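Local coordinates for rhusiopathiae surface protein B (Erysipelothrix rhusiopathiae, PDB 3V10) that probably binds collagen at the bacterial cell surface, this chain being the collagen-binding part of a longer, wall-anchored adhesin, at residues Y167-H178 against Y300-F309. Residues are numbered along the deposited sequence; the frame is centred on the assembly and turned at random.
Sequences YWKTGTFSTEVH and YTDTSVVNMF
Lys169 N donates a hydrogen bond to Tyr300 O at 2.8 Å. The same oxygen takes a weaker CA-H...O contact from Trp168 CA. Together they fasten strand 167-173 to the end of helix 298-301. Strand 303-306 then runs nearly parallel to strand 167-173, at 11°. The two belong to different sheets: 167-173 is the outermost strand beside 180-187, and 303-306 pairs with 276-286. The contact therefore joins the edges of two sheets in the Ig-like collagen-binding domain. Beyond Phe309, strand 311-315 joins the N-terminal domain's sheet, consistent with the latch of the collagen hug model.

The tight part is mostly apolar and faces inward. Thr301 CG2 meets the edge of the Tyr167 ring, 3.8 Å from CE2. The hydroxyl of Tyr167 bonds Ser281, which also bonds Thr301 O. The aliphatic chain of Lys169 bends at three torsions and lies along the backbone of Thr301 and Asp302. Val305 puts CG2 on the backbone of Thr172, 3.6 Å from Thr172 N, and CG1 at the edge of the Phe173 ring. Phe173 and Met308 lie alongside each other, running opposite ways, with Phe173 CB 3.5 Å from Met308 CG. With chi1 at 52°, Phe173 CG sits between the backbone N and the carbonyl carbon, and the ring leads off.

The looser part relies on water and an exposed ring. Water 1 accepts from Gly171 N at 3.0 Å and lies 2.8 Å from Thr303 OG1, a bridge where the strands do not pair directly. Farther on, Phe309 turns its edge to a face of the exposed His178 in an offset edge-to-face pair, centroids 5.2 Å apart.

Phe173 N is buried without a polar partner. With one direct hydrogen bond across it, the seam is held mainly by apolar packing.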
loop_
_atom_site.group_PDB
_atom_site.type_symbol
_atom_site.label_atom_id
_atom_site.label_comp_id
_atom_site.label_asym_id
_atom_site.label_seq_id
_atom_site.Cartn_x
_atom_site.Cartn_y
_atom_site.Cartn_z
ATOM N N TYR A 167 -13.064 14.254 -12.716
ATOM C CA TYR A 167 -13.171 13.013 -11.953
ATOM C C TYR A 167 -11.944 12.128 -12.024
ATOM O O TYR A 167 -11.372 11.918 -13.093
ATOM C CB TYR A 167 -14.381 12.197 -12.432
ATOM C CG TYR A 167 -14.458 10.794 -11.836
ATOM C CD1 TYR A 167 -14.745 10.609 -10.490
ATOM C CD2 TYR A 167 -14.198 9.665 -12.615
ATOM C CE1 TYR A 167 -14.771 9.333 -9.924
ATOM C CE2 TYR A 167 -14.217 8.383 -12.067
ATOM C CZ TYR A 167 -14.506 8.228 -10.712
ATOM O OH TYR A 167 -14.525 6.981 -10.139
ATOM N N TRP A 168 -11.539 11.611 -10.871
ATOM C CA TRP A 168 -10.426 10.678 -10.822
ATOM C C TRP A 168 -10.538 9.899 -9.522
ATOM O O TRP A 168 -11.131 10.367 -8.551
ATOM C CB TRP A 168 -9.075 11.398 -10.932
ATOM C CG TRP A 168 -8.584 12.021 -9.675
ATOM C CD1 TRP A 168 -7.826 11.426 -8.704
ATOM C CD2 TRP A 168 -8.796 13.368 -9.253
ATOM N NE1 TRP A 168 -7.549 12.329 -7.702
ATOM C CE2 TRP A 168 -8.135 13.528 -8.015
ATOM C CE3 TRP A 168 -9.481 14.460 -9.802
ATOM C CZ2 TRP A 168 -8.139 14.739 -7.314
ATOM C CZ3 TRP A 168 -9.483 15.669 -9.104
ATOM C CH2 TRP A 168 -8.816 15.795 -7.874
ATOM N N LYS A 169 -9.993 8.693 -9.529
ATOM C CA LYS A 169 -10.037 7.834 -8.362
ATOM C C LYS A 169 -8.623 7.449 -7.940
ATOM O O LYS A 169 -7.724 7.347 -8.768
ATOM C CB LYS A 169 -10.847 6.580 -8.689
ATOM C CG LYS A 169 -10.243 5.739 -9.784
ATOM C CD LYS A 169 -9.539 4.542 -9.198
ATOM C CE LYS A 169 -10.536 3.489 -8.754
ATOM N NZ LYS A 169 -11.533 4.011 -7.785
ATOM N N THR A 170 -8.433 7.246 -6.643
ATOM C CA THR A 170 -7.127 6.868 -6.121
ATOM C C THR A 170 -7.307 5.821 -5.038
ATOM O O THR A 170 -8.412 5.607 -4.543
ATOM C CB THR A 170 -6.382 8.074 -5.510
ATOM O OG1 THR A 170 -7.040 8.482 -4.306
ATOM C CG2 THR A 170 -6.353 9.233 -6.483
ATOM N N GLY A 171 -6.215 5.166 -4.673
ATOM C CA GLY A 171 -6.297 4.145 -3.647
ATOM C C GLY A 171 -4.931 3.795 -3.110
ATOM O O GLY A 171 -3.912 4.024 -3.767
ATOM N N THR A 172 -4.906 3.249 -1.903
ATOM C CA THR A 172 -3.652 2.846 -1.292
ATOM C C THR A 172 -3.943 1.879 -0.158
ATOM O O THR A 172 -5.105 1.643 0.195
ATOM C CB THR A 172 -2.855 4.067 -0.763
ATOM O OG1 THR A 172 -1.543 3.640 -0.368
ATOM C CG2 THR A 172 -3.563 4.717 0.427
ATOM N N PHE A 173 -2.883 1.300 0.390
ATOM C CA PHE A 173 -3.013 0.354 1.481
ATOM C C PHE A 173 -3.252 1.103 2.777
ATOM O O PHE A 173 -2.842 2.256 2.929
ATOM C CB PHE A 173 -1.742 -0.501 1.584
ATOM C CG PHE A 173 -0.472 0.301 1.643
ATOM C CD1 PHE A 173 -0.023 0.832 2.849
ATOM C CD2 PHE A 173 0.263 0.545 0.485
ATOM C CE1 PHE A 173 1.141 1.596 2.904
ATOM C CE2 PHE A 173 1.428 1.310 0.527
ATOM C CZ PHE A 173 1.868 1.837 1.739
ATOM N N SER A 174 -3.941 0.448 3.705
ATOM C CA SER A 174 -4.213 1.040 5.001
ATOM C C SER A 174 -3.058 0.719 5.938
ATOM O O SER A 174 -2.452 -0.357 5.859
ATOM C CB SER A 174 -5.502 0.471 5.594
ATOM O OG SER A 174 -5.722 0.966 6.908
ATOM N N THR A 175 -2.740 1.671 6.806
ATOM C CA THR A 175 -1.691 1.469 7.797
ATOM C C THR A 175 -2.377 1.351 9.159
ATOM O O THR A 175 -1.716 1.204 10.189
ATOM C CB THR A 175 -0.690 2.645 7.838
ATOM O OG1 THR A 175 -1.396 3.867 8.069
ATOM C CG2 THR A 175 0.080 2.752 6.521
ATOM N N GLU A 176 -3.710 1.404 9.155
ATOM C CA GLU A 176 -4.486 1.301 10.391
ATOM C C GLU A 176 -5.151 -0.073 10.529
ATOM O O GLU A 176 -5.379 -0.555 11.632
ATOM C CB GLU A 176 -5.520 2.435 10.451
ATOM C CG GLU A 176 -6.992 2.026 10.402
ATOM C CD GLU A 176 -7.899 3.250 10.252
ATOM O OE1 GLU A 176 -7.978 4.042 11.214
ATOM O OE2 GLU A 176 -8.517 3.478 9.180
ATOM N N VAL A 177 -5.451 -0.711 9.403
ATOM C CA VAL A 177 -6.056 -2.040 9.417
ATOM C C VAL A 177 -5.292 -2.902 8.420
ATOM O O VAL A 177 -5.410 -2.712 7.207
ATOM C CB VAL A 177 -7.548 -2.001 9.007
ATOM C CG1 VAL A 177 -8.159 -3.364 9.195
ATOM C CG2 VAL A 177 -8.294 -0.959 9.829
ATOM N N HIS A 178 -4.502 -3.838 8.936
ATOM C CA HIS A 178 -3.698 -4.707 8.086
ATOM C C HIS A 178 -4.534 -5.553 7.135
ATOM O O HIS A 178 -5.408 -6.318 7.557
ATOM C CB HIS A 178 -2.806 -5.616 8.942
ATOM C CG HIS A 178 -1.883 -6.479 8.139
ATOM N ND1 HIS A 178 -1.020 -5.964 7.196
ATOM C CD2 HIS A 178 -1.676 -7.817 8.147
ATOM C CE1 HIS A 178 -0.318 -6.946 6.660
ATOM N NE2 HIS A 178 -0.697 -8.081 7.219
ATOM N N TYR A 300 -7.437 7.889 -15.155
ATOM C CA TYR A 300 -8.115 8.681 -14.132
ATOM C C TYR A 300 -9.178 7.864 -13.395
ATOM O O TYR A 300 -9.314 7.968 -12.175
ATOM C CB TYR A 300 -8.841 9.884 -14.738
ATOM C CG TYR A 300 -7.970 11.017 -15.196
ATOM C CD1 TYR A 300 -6.888 11.445 -14.431
ATOM C CD2 TYR A 300 -8.269 11.708 -16.366
ATOM C CE1 TYR A 300 -6.121 12.541 -14.820
ATOM C CE2 TYR A 300 -7.510 12.806 -16.767
ATOM C CZ TYR A 300 -6.440 13.216 -15.988
ATOM O OH TYR A 300 -5.689 14.303 -16.376
ATOM N N THR A 301 -9.932 7.062 -14.143
ATOM C CA THR A 301 -11.027 6.276 -13.563
ATOM C C THR A 301 -10.682 4.916 -12.969
ATOM O O THR A 301 -11.480 4.352 -12.217
ATOM C CB THR A 301 -12.140 6.060 -14.600
ATOM O OG1 THR A 301 -11.699 5.123 -15.591
ATOM C CG2 THR A 301 -12.479 7.383 -15.287
ATOM N N ASP A 302 -9.508 4.388 -13.309
ATOM C CA ASP A 302 -9.081 3.077 -12.809
ATOM C C ASP A 302 -7.760 3.180 -12.065
ATOM O O ASP A 302 -6.909 4.000 -12.411
ATOM C CB ASP A 302 -8.846 2.084 -13.956
ATOM C CG ASP A 302 -10.039 1.919 -14.868
ATOM O OD1 ASP A 302 -11.141 2.409 -14.548
ATOM O OD2 ASP A 302 -9.857 1.276 -15.927
ATOM N N THR A 303 -7.576 2.333 -11.058
ATOM C CA THR A 303 -6.318 2.330 -10.333
ATOM C C THR A 303 -6.133 1.002 -9.606
ATOM O O THR A 303 -6.960 0.098 -9.722
ATOM C CB THR A 303 -6.233 3.510 -9.346
ATOM O OG1 THR A 303 -4.865 3.715 -8.976
ATOM C CG2 THR A 303 -7.040 3.232 -8.096
ATOM N N SER A 304 -5.036 0.871 -8.877
ATOM C CA SER A 304 -4.785 -0.365 -8.163
ATOM C C SER A 304 -3.747 -0.162 -7.082
ATOM O O SER A 304 -3.041 0.849 -7.058
ATOM C CB SER A 304 -4.304 -1.440 -9.133
ATOM O OG SER A 304 -3.055 -1.085 -9.696
ATOM N N VAL A 305 -3.677 -1.132 -6.181
ATOM C CA VAL A 305 -2.721 -1.107 -5.087
ATOM C C VAL A 305 -1.891 -2.377 -5.201
ATOM O O VAL A 305 -2.434 -3.483 -5.281
ATOM C CB VAL A 305 -3.433 -1.076 -3.705
ATOM C CG1 VAL A 305 -2.400 -1.018 -2.580
ATOM C CG2 VAL A 305 -4.357 0.127 -3.621
ATOM N N VAL A 306 -0.572 -2.222 -5.233
ATOM C CA VAL A 306 0.308 -3.377 -5.323
ATOM C C VAL A 306 0.210 -4.127 -4.001
ATOM O O VAL A 306 0.091 -3.509 -2.941
ATOM C CB VAL A 306 1.773 -2.944 -5.572
ATOM C CG1 VAL A 306 2.689 -4.154 -5.551
ATOM C CG2 VAL A 306 1.879 -2.244 -6.921
ATOM N N ASN A 307 0.236 -5.454 -4.078
ATOM C CA ASN A 307 0.149 -6.316 -2.901
ATOM C C ASN A 307 1.026 -5.771 -1.783
ATOM O O ASN A 307 2.234 -5.596 -1.952
ATOM C CB ASN A 307 0.574 -7.745 -3.261
ATOM C CG ASN A 307 0.386 -8.718 -2.115
ATOM O OD1 ASN A 307 1.037 -8.601 -1.080
ATOM N ND2 ASN A 307 -0.510 -9.685 -2.293
ATOM N N MET A 308 0.410 -5.521 -0.633
ATOM C CA MET A 308 1.125 -4.953 0.500
ATOM C C MET A 308 1.430 -5.914 1.647
ATOM O O MET A 308 1.820 -5.481 2.737
ATOM C CB MET A 308 0.351 -3.731 1.020
ATOM C CG MET A 308 -1.103 -3.972 1.467
ATOM S SD MET A 308 -2.402 -4.255 0.188
ATOM C CE MET A 308 -3.202 -5.609 0.960
ATOM N N PHE A 309 1.282 -7.213 1.402
ATOM C CA PHE A 309 1.536 -8.221 2.434
ATOM C C PHE A 309 2.987 -8.685 2.514
ATOM O O PHE A 309 3.643 -8.899 1.495
ATOM C CB PHE A 309 0.649 -9.451 2.206
ATOM C CG PHE A 309 -0.809 -9.223 2.511
ATOM C CD1 PHE A 309 -1.252 -9.124 3.829
ATOM C CD2 PHE A 309 -1.742 -9.136 1.485
ATOM C CE1 PHE A 309 -2.610 -8.944 4.120
ATOM C CE2 PHE A 309 -3.101 -8.956 1.762
ATOM C CZ PHE A 309 -3.536 -8.861 3.083
HETATM O O HOH W 1 -4.195 5.506 -6.891
#